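Long-range contacts in beta-L-arabinobiosidase (PDB 5MQR), which is a glycosidase that probably releases beta-L-arabinobiose units from plant pectin and may have exo-alpha-sialidase activity: residues 635-640 against 1013-1018; 645-650 against 679-684; 672-677 against 992-997; 695-700 against 1009-1014. All coordinates share one frame; numbering follows the deposited sequence.

Contact 1 (635-640 against 1013-1018)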
# COMPACT_ATOMS: atom_id res chain seq x y z
N GLY A 635 -1.02 -27.16 -17.02
CA GLY A 635 -1.77 -27.44 -18.24
C GLY A 635 -0.97 -27.38 -19.53
O GLY A 635 -1.41 -27.95 -20.52
N MSE A 636 0.20 -26.75 -19.54
CA MSE A 636 0.91 -26.44 -20.82
C MSE A 636 1.69 -27.58 -21.42
O MSE A 636 2.01 -27.56 -22.61
CB MSE A 636 1.81 -25.21 -20.66
CG MSE A 636 3.10 -25.48 -19.89
SE MSE A 636 3.98 -23.78 -19.47
CE MSE A 636 5.46 -24.56 -18.41
N GLU A 637 2.00 -28.58 -20.59
CA GLU A 637 2.81 -29.73 -21.01
C GLU A 637 2.58 -30.89 -20.03
O GLU A 637 2.07 -30.69 -18.92
CB GLU A 637 4.33 -29.35 -21.10
CG GLU A 637 4.95 -28.80 -19.80
CD GLU A 637 6.21 -27.93 -19.97
OE1 GLU A 637 7.03 -27.88 -19.01
OE2 GLU A 637 6.38 -27.27 -21.04
N ASP A 638 2.94 -32.10 -20.45
CA ASP A 638 2.81 -33.28 -19.59
C ASP A 638 3.72 -33.19 -18.36
O ASP A 638 4.78 -32.56 -18.38
CB ASP A 638 3.09 -34.59 -20.38
CG ASP A 638 4.57 -34.75 -20.77
OD1 ASP A 638 5.08 -33.88 -21.51
OD2 ASP A 638 5.22 -35.75 -20.37
N GLU A 639 3.27 -33.85 -17.30
CA GLU A 639 4.06 -34.08 -16.10
C GLU A 639 4.83 -35.39 -16.30
O GLU A 639 4.28 -36.47 -16.16
CB GLU A 639 3.12 -34.15 -14.90
CG GLU A 639 3.81 -34.22 -13.55
CD GLU A 639 2.85 -34.12 -12.37
OE1 GLU A 639 1.65 -34.40 -12.53
OE2 GLU A 639 3.31 -33.76 -11.25
N ASN A 640 6.11 -35.29 -16.66
CA ASN A 640 6.89 -36.47 -17.03
C ASN A 640 7.27 -37.35 -15.85
O ASN A 640 7.26 -38.60 -15.98
CB ASN A 640 8.14 -36.11 -17.85
CG ASN A 640 9.13 -35.24 -17.08
OD1 ASN A 640 8.74 -34.32 -16.37
ND2 ASN A 640 10.43 -35.53 -17.22
N SER A 1013 16.83 -32.92 -19.72
CA SER A 1013 17.04 -31.50 -19.47
C SER A 1013 15.85 -30.81 -18.81
O SER A 1013 16.01 -29.73 -18.23
CB SER A 1013 17.35 -30.76 -20.75
OG SER A 1013 18.61 -31.13 -21.21
N ARG A 1014 14.66 -31.39 -18.94
CA ARG A 1014 13.44 -30.72 -18.51
C ARG A 1014 13.47 -30.49 -17.01
O ARG A 1014 13.72 -31.43 -16.25
CB ARG A 1014 12.21 -31.53 -18.89
CG ARG A 1014 11.96 -31.60 -20.37
CD ARG A 1014 10.77 -32.47 -20.70
NE ARG A 1014 9.53 -31.92 -20.14
CZ ARG A 1014 8.35 -32.55 -20.13
NH1 ARG A 1014 8.23 -33.77 -20.66
NH2 ARG A 1014 7.28 -31.95 -19.59
N TYR A 1015 13.21 -29.25 -16.61
CA TYR A 1015 13.13 -28.85 -15.20
C TYR A 1015 14.46 -29.04 -14.45
O TYR A 1015 14.45 -29.37 -13.27
CB TYR A 1015 11.99 -29.61 -14.47
CG TYR A 1015 10.71 -29.70 -15.28
CD1 TYR A 1015 10.04 -28.54 -15.70
CD2 TYR A 1015 10.18 -30.93 -15.64
CE1 TYR A 1015 8.89 -28.61 -16.47
CE2 TYR A 1015 9.01 -31.00 -16.40
CZ TYR A 1015 8.38 -29.84 -16.82
OH TYR A 1015 7.23 -29.94 -17.56
N TYR A 1016 15.58 -28.80 -15.12
CA TYR A 1016 16.89 -28.99 -14.50
C TYR A 1016 17.09 -28.06 -13.29
O TYR A 1016 16.77 -26.88 -13.31
CB TYR A 1016 17.98 -28.78 -15.55
CG TYR A 1016 19.33 -29.41 -15.27
CD1 TYR A 1016 19.44 -30.76 -14.87
CD2 TYR A 1016 20.50 -28.68 -15.47
CE1 TYR A 1016 20.67 -31.32 -14.64
CE2 TYR A 1016 21.73 -29.26 -15.26
CZ TYR A 1016 21.81 -30.57 -14.83
OH TYR A 1016 23.04 -31.15 -14.59
N ASN A 1017 17.63 -28.63 -12.23
CA ASN A 1017 17.82 -27.93 -10.97
C ASN A 1017 19.30 -27.90 -10.63
O ASN A 1017 19.80 -28.75 -9.89
CB ASN A 1017 17.01 -28.63 -9.88
CG ASN A 1017 17.13 -27.92 -8.55
OD1 ASN A 1017 17.37 -26.70 -8.50
ND2 ASN A 1017 17.01 -28.69 -7.45
N HIS A 1018 19.97 -26.90 -11.18
CA HIS A 1018 21.41 -26.84 -11.27
C HIS A 1018 21.87 -25.39 -11.27
O HIS A 1018 22.91 -25.05 -11.82
CB HIS A 1018 21.76 -27.52 -12.60
CG HIS A 1018 23.20 -27.86 -12.79
ND1 HIS A 1018 23.93 -27.36 -13.84
CD2 HIS A 1018 24.01 -28.74 -12.15
CE1 HIS A 1018 25.15 -27.87 -13.82
NE2 HIS A 1018 25.23 -28.70 -12.80
O HOH W 1 9.82 -28.98 -19.90
O HOH W 2 13.20 -34.29 -16.64
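E637, D638 and N640, in the loop leaving helix 627-636, meet R1014 and Y1015 of a type II beta turn (S1013 to Y1016) in the helical glycosidase domain. The Y1015 hydroxyl links the two sides. Its OH donates to E637 OE1 at 2.5 Å, on the anti side of the carboxylate. The same OH accepts from R1014 NH2 at 2.9 Å. R1014 NH2 also donates to D638 O at 2.8 Å, so this nitrogen serves two acceptors. R1014 NH1 forms a longer salt bridge with D638 OD1, 3.3 Å away. The guanidinium thus holds D638 end-on, by backbone and side chain together. The N640 amide stacks over one face of the R1014 guanidinium, offset toward its rim, with the planes 21° apart. N640 OD1 lies at the edge of the Y1015 ring, 3.3 Å from CE2, while N640 ND2 bonds to E1011. One water joins E637 OE1 to R1014 NE. A second joins N640 ND2 to R1014 O. The other E637 oxygen, OE2, pairs with R991. The Y1015 ring also touches Y674 and S678 of helix 666-680, and selenomethionine M636 packs on Y674 and on R991 and P992 of strand 991-992.

Contact 2 (645-650 against 679-684)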
# COMPACT_ATOMS: atom_id res chain seq x y z
N ILE A 645 5.85 -33.84 -4.48
CA ILE A 645 4.80 -32.85 -4.62
C ILE A 645 4.37 -32.85 -6.09
O ILE A 645 5.01 -32.19 -6.93
CB ILE A 645 5.27 -31.48 -4.14
CG1 ILE A 645 5.55 -31.55 -2.63
CG2 ILE A 645 4.19 -30.42 -4.35
CD1 ILE A 645 6.57 -30.56 -2.20
N PRO A 646 3.30 -33.61 -6.40
CA PRO A 646 2.76 -33.64 -7.75
C PRO A 646 2.28 -32.26 -8.20
O PRO A 646 2.05 -31.40 -7.34
CB PRO A 646 1.57 -34.59 -7.63
CG PRO A 646 1.85 -35.41 -6.42
CD PRO A 646 2.47 -34.43 -5.49
N ASN A 647 2.18 -32.06 -9.51
CA ASN A 647 1.63 -30.85 -10.10
C ASN A 647 0.27 -30.49 -9.48
O ASN A 647 -0.01 -29.32 -9.27
CB ASN A 647 1.46 -30.98 -11.62
CG ASN A 647 2.75 -30.76 -12.40
OD1 ASN A 647 3.81 -30.48 -11.87
ND2 ASN A 647 2.64 -30.89 -13.71
N ALA A 648 -0.55 -31.51 -9.20
CA ALA A 648 -1.86 -31.29 -8.60
C ALA A 648 -1.78 -30.64 -7.18
O ALA A 648 -2.71 -29.97 -6.76
CB ALA A 648 -2.65 -32.61 -8.57
N LYS A 649 -0.66 -30.82 -6.46
CA LYS A 649 -0.44 -30.24 -5.13
C LYS A 649 0.46 -29.01 -5.14
O LYS A 649 0.70 -28.41 -4.10
CB LYS A 649 0.20 -31.28 -4.18
CG LYS A 649 -0.65 -32.52 -3.93
CD LYS A 649 -1.78 -32.25 -2.95
CE LYS A 649 -3.06 -33.02 -3.30
NZ LYS A 649 -4.05 -33.00 -2.18
N ALA A 650 0.94 -28.63 -6.32
CA ALA A 650 1.99 -27.64 -6.44
C ALA A 650 1.54 -26.23 -6.08
O ALA A 650 2.32 -25.50 -5.46
CB ALA A 650 2.61 -27.68 -7.85
N LEU A 679 11.49 -25.91 -9.18
CA LEU A 679 12.28 -26.35 -8.02
C LEU A 679 11.50 -27.35 -7.17
O LEU A 679 12.04 -28.35 -6.73
CB LEU A 679 12.69 -25.17 -7.14
CG LEU A 679 13.48 -25.53 -5.90
CD1 LEU A 679 14.90 -25.91 -6.28
CD2 LEU A 679 13.49 -24.39 -4.91
N ARG A 680 10.21 -27.08 -6.97
CA ARG A 680 9.38 -27.93 -6.14
C ARG A 680 9.33 -29.40 -6.60
O ARG A 680 9.21 -30.31 -5.76
CB ARG A 680 7.99 -27.29 -5.91
CG ARG A 680 6.78 -28.19 -6.06
CD ARG A 680 6.48 -28.19 -7.54
NE ARG A 680 5.86 -29.37 -7.98
CZ ARG A 680 5.39 -29.54 -9.20
NH1 ARG A 680 5.46 -28.60 -10.15
NH2 ARG A 680 4.83 -30.70 -9.46
N LYS A 681 9.47 -29.64 -7.90
CA LYS A 681 9.49 -30.99 -8.45
C LYS A 681 10.62 -31.83 -7.89
O LYS A 681 10.54 -33.06 -7.89
CB LYS A 681 9.64 -30.98 -9.97
CG LYS A 681 8.43 -30.44 -10.73
CD LYS A 681 8.76 -30.27 -12.22
CE LYS A 681 7.53 -29.94 -13.05
NZ LYS A 681 6.61 -31.10 -13.20
N HIS A 682 11.67 -31.15 -7.40
CA HIS A 682 12.89 -31.81 -6.95
C HIS A 682 12.89 -32.21 -5.49
O HIS A 682 13.82 -32.87 -5.03
CB HIS A 682 14.12 -30.98 -7.31
CG HIS A 682 14.32 -30.88 -8.78
ND1 HIS A 682 15.07 -31.79 -9.49
CD2 HIS A 682 13.82 -30.01 -9.69
CE1 HIS A 682 15.04 -31.47 -10.77
NE2 HIS A 682 14.28 -30.40 -10.92
N ILE A 683 11.84 -31.87 -4.76
CA ILE A 683 11.68 -32.39 -3.42
C ILE A 683 11.27 -33.86 -3.56
O ILE A 683 10.23 -34.16 -4.17
CB ILE A 683 10.65 -31.58 -2.65
CG1 ILE A 683 11.16 -30.14 -2.52
CG2 ILE A 683 10.40 -32.21 -1.28
CD1 ILE A 683 10.10 -29.14 -2.12
N LYS A 684 12.08 -34.75 -3.00
CA LYS A 684 11.88 -36.20 -3.14
C LYS A 684 11.75 -36.90 -1.79
O LYS A 684 12.56 -36.66 -0.91
CB LYS A 684 13.09 -36.76 -3.85
CG LYS A 684 12.99 -38.21 -4.31
CD LYS A 684 14.24 -38.54 -5.12
CE LYS A 684 14.31 -40.00 -5.51
NZ LYS A 684 13.09 -40.35 -6.28
O HOH W 3 8.31 -32.96 -5.57
O HOH W 4 5.12 -30.77 -15.73
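R680 grips I645 and N647 through the edge of its guanidinium. R680 NE and R680 NH2 donate side-on to I645 O, NE at 3.1 Å and NH2 at 2.9 Å. I645 O lies in the guanidinium plane. R680 NH2 also donates to N647 OD1 at 2.6 Å, in the plane of the N647 amide carbonyl and on a lone pair. A weak bond from R680 NH1 reaches that same oxygen. K681 NZ is a further donor to N647 OD1, at 3.2 Å, so several nitrogens meet on one amide oxygen. The faces of the guanidinium are covered as well. A650 CB sits over the centre of one face, 3.6 Å from R680 CZ, and K681 CG over the centre of the other. This sandwich restricts the rotation of the group. The chain of R680 gets there by a bend at chi2 (-84°), and I645 CG2 packs on R680 CG along the way. I645 CD1 and I683 CD1 touch at 3.8 Å. A methionine in place of R680 would probably leave I645 O without its two donors and N647 OD1 with mainly K681 to hold it. Further out, one water bridges N647 ND2 and K681 NZ. Another water accepts from I645 N and lies between R680 O and I683 O, 2.7 Å from I683 O. E639 accepts from the backbone N of N647, and W677 O takes a bond from R680 NH1. The start of helix 647-657 is thus bound to the end of helix 666-680, consistent with the helical domain of a six-hairpin glycosidase.

Contact 3 (672-677 against 992-997)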
# COMPACT_ATOMS: atom_id res chain seq x y z
N TYR A 672 9.66 -15.88 -12.19
CA TYR A 672 9.65 -15.97 -10.76
C TYR A 672 8.84 -17.17 -10.32
O TYR A 672 9.31 -18.04 -9.60
CB TYR A 672 9.09 -14.69 -10.13
CG TYR A 672 9.15 -14.74 -8.64
CD1 TYR A 672 10.29 -14.37 -7.95
CD2 TYR A 672 8.06 -15.21 -7.91
CE1 TYR A 672 10.34 -14.45 -6.57
CE2 TYR A 672 8.10 -15.29 -6.52
CZ TYR A 672 9.24 -14.91 -5.86
OH TYR A 672 9.30 -15.03 -4.49
N TYR A 673 7.60 -17.23 -10.79
CA TYR A 673 6.71 -18.30 -10.39
C TYR A 673 7.12 -19.62 -11.01
O TYR A 673 7.09 -20.65 -10.32
CB TYR A 673 5.22 -17.93 -10.66
CG TYR A 673 4.82 -16.83 -9.71
CD1 TYR A 673 4.53 -17.11 -8.38
CD2 TYR A 673 4.83 -15.49 -10.12
CE1 TYR A 673 4.21 -16.08 -7.49
CE2 TYR A 673 4.53 -14.46 -9.25
CZ TYR A 673 4.22 -14.75 -7.94
OH TYR A 673 3.94 -13.72 -7.10
N TYR A 674 7.56 -19.61 -12.27
CA TYR A 674 7.97 -20.85 -12.91
C TYR A 674 9.11 -21.56 -12.15
O TYR A 674 9.08 -22.76 -11.97
CB TYR A 674 8.38 -20.63 -14.37
CG TYR A 674 8.97 -21.87 -15.02
CD1 TYR A 674 8.16 -22.92 -15.41
CD2 TYR A 674 10.34 -22.01 -15.18
CE1 TYR A 674 8.68 -24.07 -15.97
CE2 TYR A 674 10.89 -23.17 -15.75
CZ TYR A 674 10.05 -24.19 -16.14
OH TYR A 674 10.57 -25.31 -16.72
N ARG A 675 10.11 -20.81 -11.72
CA ARG A 675 11.30 -21.43 -11.13
C ARG A 675 10.98 -21.99 -9.76
O ARG A 675 11.57 -23.00 -9.38
CB ARG A 675 12.46 -20.44 -11.07
CG ARG A 675 13.10 -20.20 -12.45
CD ARG A 675 13.79 -21.44 -13.02
NE ARG A 675 14.84 -21.90 -12.14
CZ ARG A 675 16.15 -21.69 -12.30
NH1 ARG A 675 16.64 -21.06 -13.38
NH2 ARG A 675 16.98 -22.14 -11.36
N TRP A 676 10.02 -21.39 -9.04
CA TRP A 676 9.56 -22.02 -7.82
C TRP A 676 8.81 -23.33 -8.11
O TRP A 676 9.03 -24.32 -7.43
CB TRP A 676 8.68 -21.11 -6.98
CG TRP A 676 9.38 -20.05 -6.24
CD1 TRP A 676 9.09 -18.72 -6.27
CD2 TRP A 676 10.48 -20.20 -5.33
NE1 TRP A 676 9.93 -18.03 -5.44
CE2 TRP A 676 10.80 -18.90 -4.86
CE3 TRP A 676 11.24 -21.29 -4.90
CZ2 TRP A 676 11.85 -18.66 -3.97
CZ3 TRP A 676 12.27 -21.05 -4.01
CH2 TRP A 676 12.57 -19.75 -3.55
N TRP A 677 7.93 -23.31 -9.12
CA TRP A 677 7.14 -24.46 -9.53
C TRP A 677 8.03 -25.60 -10.01
O TRP A 677 7.75 -26.78 -9.80
CB TRP A 677 6.18 -24.01 -10.65
CG TRP A 677 5.30 -25.06 -11.26
CD1 TRP A 677 4.08 -25.48 -10.83
CD2 TRP A 677 5.56 -25.77 -12.46
NE1 TRP A 677 3.57 -26.43 -11.68
CE2 TRP A 677 4.46 -26.62 -12.69
CE3 TRP A 677 6.63 -25.79 -13.36
CZ2 TRP A 677 4.40 -27.49 -13.78
CZ3 TRP A 677 6.56 -26.64 -14.45
CH2 TRP A 677 5.45 -27.47 -14.65
N PRO A 992 8.00 -21.44 -20.69
CA PRO A 992 9.13 -21.39 -19.77
C PRO A 992 9.80 -22.75 -19.67
O PRO A 992 9.13 -23.80 -19.74
CB PRO A 992 8.51 -21.01 -18.43
CG PRO A 992 7.14 -20.50 -18.72
CD PRO A 992 6.75 -20.93 -20.10
N TYR A 993 11.13 -22.71 -19.54
CA TYR A 993 11.96 -23.88 -19.66
C TYR A 993 13.31 -23.61 -19.01
O TYR A 993 13.94 -22.59 -19.27
CB TYR A 993 12.14 -24.21 -21.13
CG TYR A 993 12.92 -25.47 -21.38
CD1 TYR A 993 14.31 -25.45 -21.42
CD2 TYR A 993 12.28 -26.70 -21.62
CE1 TYR A 993 15.05 -26.60 -21.67
CE2 TYR A 993 13.02 -27.86 -21.87
CZ TYR A 993 14.41 -27.80 -21.88
OH TYR A 993 15.21 -28.90 -22.13
N ILE A 994 13.73 -24.52 -18.14
CA ILE A 994 15.06 -24.49 -17.54
C ILE A 994 15.68 -25.85 -17.84
O ILE A 994 15.22 -26.90 -17.34
CB ILE A 994 15.08 -24.13 -16.04
CG1 ILE A 994 16.52 -24.08 -15.48
CG2 ILE A 994 14.28 -25.10 -15.19
CD1 ILE A 994 17.42 -23.07 -16.17
N GLY A 995 16.70 -25.81 -18.70
CA GLY A 995 17.47 -26.97 -19.12
C GLY A 995 18.90 -26.90 -18.65
O GLY A 995 19.23 -26.17 -17.71
N GLU A 996 19.76 -27.65 -19.32
CA GLU A 996 21.13 -27.83 -18.88
C GLU A 996 22.05 -26.71 -19.32
O GLU A 996 22.74 -26.11 -18.50
CB GLU A 996 21.64 -29.20 -19.32
CG GLU A 996 20.84 -30.35 -18.73
CD GLU A 996 21.35 -31.69 -19.20
OE1 GLU A 996 22.55 -32.03 -18.95
OE2 GLU A 996 20.53 -32.39 -19.83
N TYR A 997 22.08 -26.46 -20.62
CA TYR A 997 22.91 -25.41 -21.20
C TYR A 997 22.42 -25.06 -22.59
O TYR A 997 21.72 -25.85 -23.21
CB TYR A 997 24.39 -25.82 -21.22
CG TYR A 997 24.86 -26.85 -22.25
CD1 TYR A 997 24.22 -28.08 -22.40
CD2 TYR A 997 25.98 -26.60 -23.02
CE1 TYR A 997 24.69 -29.02 -23.33
CE2 TYR A 997 26.46 -27.52 -23.95
CZ TYR A 997 25.81 -28.73 -24.10
OH TYR A 997 26.32 -29.64 -25.02
O HOH W 5 9.23 -26.29 -18.71
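The hydroxyl of Y674 and the carbonyl of P992 share one water. It lies 2.6 Å from Y674 OH and 2.7 Å from P992 O. The rest of the contact is packing. P992 CB sits over the face of the Y674 ring in a CH-pi contact, 3.6 Å from the ring centroid and 16° off the normal. Y674 CG stands anti to the backbone N (chi1 173°), which carries the ring from the helix out across P992. I994 CG2 touches the same ring at CE2, 3.9 Å away. Helix 666-680 is here fitted against the chain that runs on from strand 991-992, within the helical glycosidase domain. A serine at Y674 would probably open a gap over P992 and beside I994, and leave the water without the tyrosine hydroxyl, which the short serine is unlikely to replace. R675 comes in next to Y674 and crosses I994 at about a right angle. I994 CG1 lies over one face of the R675 guanidinium, offset toward its rim. The closest approach of the two is between R675 NH1 and I994 CD1, at 3.5 Å. Bends at chi2 and chi3 fold the arginine round to I994. Its polar end is bound by Q986 at NH1 and by S1019 at NH2.

Contact 4 (695-700 against 1009-1014)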
# COMPACT_ATOMS: atom_id res chain seq x y z
N PHE A 695 18.84 -33.78 -11.58
CA PHE A 695 18.11 -34.38 -12.70
C PHE A 695 16.90 -35.10 -12.12
O PHE A 695 17.04 -35.80 -11.10
CB PHE A 695 18.93 -35.45 -13.40
CG PHE A 695 19.96 -34.93 -14.37
CD1 PHE A 695 19.60 -34.62 -15.67
CD2 PHE A 695 21.28 -34.83 -14.01
CE1 PHE A 695 20.54 -34.19 -16.59
CE2 PHE A 695 22.24 -34.40 -14.91
CZ PHE A 695 21.86 -34.08 -16.21
N LEU A 696 15.74 -34.97 -12.76
CA LEU A 696 14.58 -35.80 -12.41
C LEU A 696 14.77 -37.24 -12.89
O LEU A 696 14.48 -38.18 -12.16
CB LEU A 696 13.27 -35.25 -12.97
CG LEU A 696 12.86 -33.86 -12.48
CD1 LEU A 696 11.58 -33.46 -13.20
CD2 LEU A 696 12.66 -33.82 -10.98
N VAL A 697 15.28 -37.40 -14.12
CA VAL A 697 15.60 -38.72 -14.65
C VAL A 697 16.71 -39.41 -13.84
O VAL A 697 17.55 -38.75 -13.21
CB VAL A 697 16.00 -38.68 -16.15
CG1 VAL A 697 14.88 -38.10 -17.01
CG2 VAL A 697 17.34 -37.97 -16.35
N GLN A 698 16.68 -40.74 -13.85
CA GLN A 698 17.57 -41.57 -13.05
C GLN A 698 18.97 -41.54 -13.64
O GLN A 698 19.18 -42.06 -14.72
CB GLN A 698 17.08 -43.03 -13.03
CG GLN A 698 18.00 -44.02 -12.31
CD GLN A 698 17.92 -43.86 -10.82
OE1 GLN A 698 18.90 -43.43 -10.16
NE2 GLN A 698 16.75 -44.18 -10.26
N ARG A 699 19.94 -40.97 -12.93
CA ARG A 699 21.33 -40.93 -13.42
C ARG A 699 22.17 -42.10 -12.87
O ARG A 699 22.02 -42.49 -11.73
CB ARG A 699 21.97 -39.58 -13.11
CG ARG A 699 21.12 -38.40 -13.59
CD ARG A 699 21.10 -38.29 -15.10
NE ARG A 699 22.35 -37.73 -15.61
CZ ARG A 699 22.78 -37.82 -16.87
NH1 ARG A 699 22.09 -38.47 -17.80
NH2 ARG A 699 23.93 -37.26 -17.20
N SER A 700 23.05 -42.64 -13.71
CA SER A 700 23.85 -43.82 -13.35
C SER A 700 24.99 -43.54 -12.35
O SER A 700 25.55 -44.48 -11.78
CB SER A 700 24.46 -44.45 -14.60
OG SER A 700 25.42 -43.57 -15.15
N ASP A 1009 14.91 -31.56 -27.40
CA ASP A 1009 13.70 -32.04 -26.72
C ASP A 1009 13.95 -33.24 -25.79
O ASP A 1009 13.00 -33.84 -25.34
CB ASP A 1009 12.63 -32.40 -27.74
CG ASP A 1009 12.22 -31.23 -28.58
OD1 ASP A 1009 11.94 -30.18 -28.00
OD2 ASP A 1009 12.15 -31.36 -29.81
N GLN A 1010 15.21 -33.58 -25.51
CA GLN A 1010 15.53 -34.73 -24.64
C GLN A 1010 14.97 -34.50 -23.22
O GLN A 1010 15.07 -33.42 -22.64
CB GLN A 1010 17.03 -34.99 -24.57
CG GLN A 1010 17.68 -35.41 -25.87
CD GLN A 1010 19.20 -35.47 -25.79
OE1 GLN A 1010 19.76 -36.01 -24.85
NE2 GLN A 1010 19.87 -34.93 -26.80
N GLU A 1011 14.40 -35.57 -22.68
CA GLU A 1011 13.71 -35.52 -21.40
C GLU A 1011 14.59 -35.11 -20.24
O GLU A 1011 14.15 -34.39 -19.34
CB GLU A 1011 13.06 -36.88 -21.10
CG GLU A 1011 12.15 -36.80 -19.88
CD GLU A 1011 11.48 -38.10 -19.53
OE1 GLU A 1011 11.55 -39.09 -20.29
OE2 GLU A 1011 10.87 -38.10 -18.44
N ARG A 1012 15.81 -35.60 -20.23
CA ARG A 1012 16.76 -35.31 -19.15
C ARG A 1012 16.89 -33.82 -18.74
O ARG A 1012 17.10 -33.52 -17.55
CB ARG A 1012 18.15 -35.84 -19.50
CG ARG A 1012 18.75 -35.25 -20.78
CD ARG A 1012 20.13 -35.86 -21.05
NE ARG A 1012 21.19 -35.12 -20.38
CZ ARG A 1012 22.46 -35.49 -20.33
NH1 ARG A 1012 22.88 -36.65 -20.86
NH2 ARG A 1012 23.34 -34.70 -19.73
N SER A 1013 16.83 -32.92 -19.72
CA SER A 1013 17.04 -31.50 -19.47
C SER A 1013 15.85 -30.81 -18.81
O SER A 1013 16.01 -29.73 -18.23
CB SER A 1013 17.35 -30.76 -20.75
OG SER A 1013 18.61 -31.13 -21.21
N ARG A 1014 14.66 -31.39 -18.94
CA ARG A 1014 13.44 -30.72 -18.51
C ARG A 1014 13.47 -30.49 -17.01
O ARG A 1014 13.72 -31.43 -16.25
CB ARG A 1014 12.21 -31.53 -18.89
CG ARG A 1014 11.96 -31.60 -20.37
CD ARG A 1014 10.77 -32.47 -20.70
NE ARG A 1014 9.53 -31.92 -20.14
CZ ARG A 1014 8.35 -32.55 -20.13
NH1 ARG A 1014 8.23 -33.77 -20.66
NH2 ARG A 1014 7.28 -31.95 -19.59
O HOH W 6 15.87 -32.35 -14.89
O HOH W 7 15.71 -34.88 -15.79
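R1012 and R699 reach each other through bent chains. R1012 has CG between its backbone N and carbonyl carbon (chi1 60°), then turns at chi3 (-88°). R699 bends at both chi2 and chi3. Their guanidinium groups meet at a slant, with the planes 60° apart. R699 NH1 lies over one face of the R1012 group, offset toward its rim and 3.6 Å from R1012 NH1. The two groups have like charge. Each has its own partner: R1012 NE makes a salt bridge with E996, and R699 NE bonds to Y701. The nearby E996 carboxylate is likely to offset part of the charge. A bound HEPES buffer molecule lies about 4 Å from the R1012 side chain. F695 runs alongside R1012, pointing the same way. Its ring edge meets the backbone, with CD1 3.3 Å from R1012 O, and CZ comes 3.9 Å from R1012 NH2. R699 NE lies over a face of the F695 ring. V697 packs its CG2 on R1012 CB at 3.9 Å, and its CG1 touches E1011 CG. Two waters tie the backbones together. One donates to R1012 O at 2.6 Å and accepts from V697 N. The other donates to R1012 O and to R1014 O, the latter at 2.7 Å, and takes a weak bond from L696 N. R1012 O therefore receives both waters. The arrangement is a water-bridged meeting of two irregular loops, with residues 1011-1013 forming a 3-10 turn. Both are loops between elements of the glycosidase domain: 695-700 precedes helix 712-719 and 1009-1014 precedes helix 1022-1029.

All four contacts lie in the helical glycosidase domain, on one side of the chain's centre. Contact 1 is in the middle: its centre is about 8 Å from that of contact 3, 9 Å from contact 4 and 11 Å from contact 2. Contacts 2 and 4 are the farthest apart, at about 16 Å between centres. Contacts 2 and 3 both use helix 666-680, and contacts 1 and 4 share S1013 and R1014. Along the chain, contacts 2 and 3 are nested inside the loop closed by contact 1, and contact 2 closes before contact 4 opens. Contacts 1, 3 and 4 join residues 635-700 to 992-1018, about 300 residues or more along the chain, while contact 2 links two neighbouring helices.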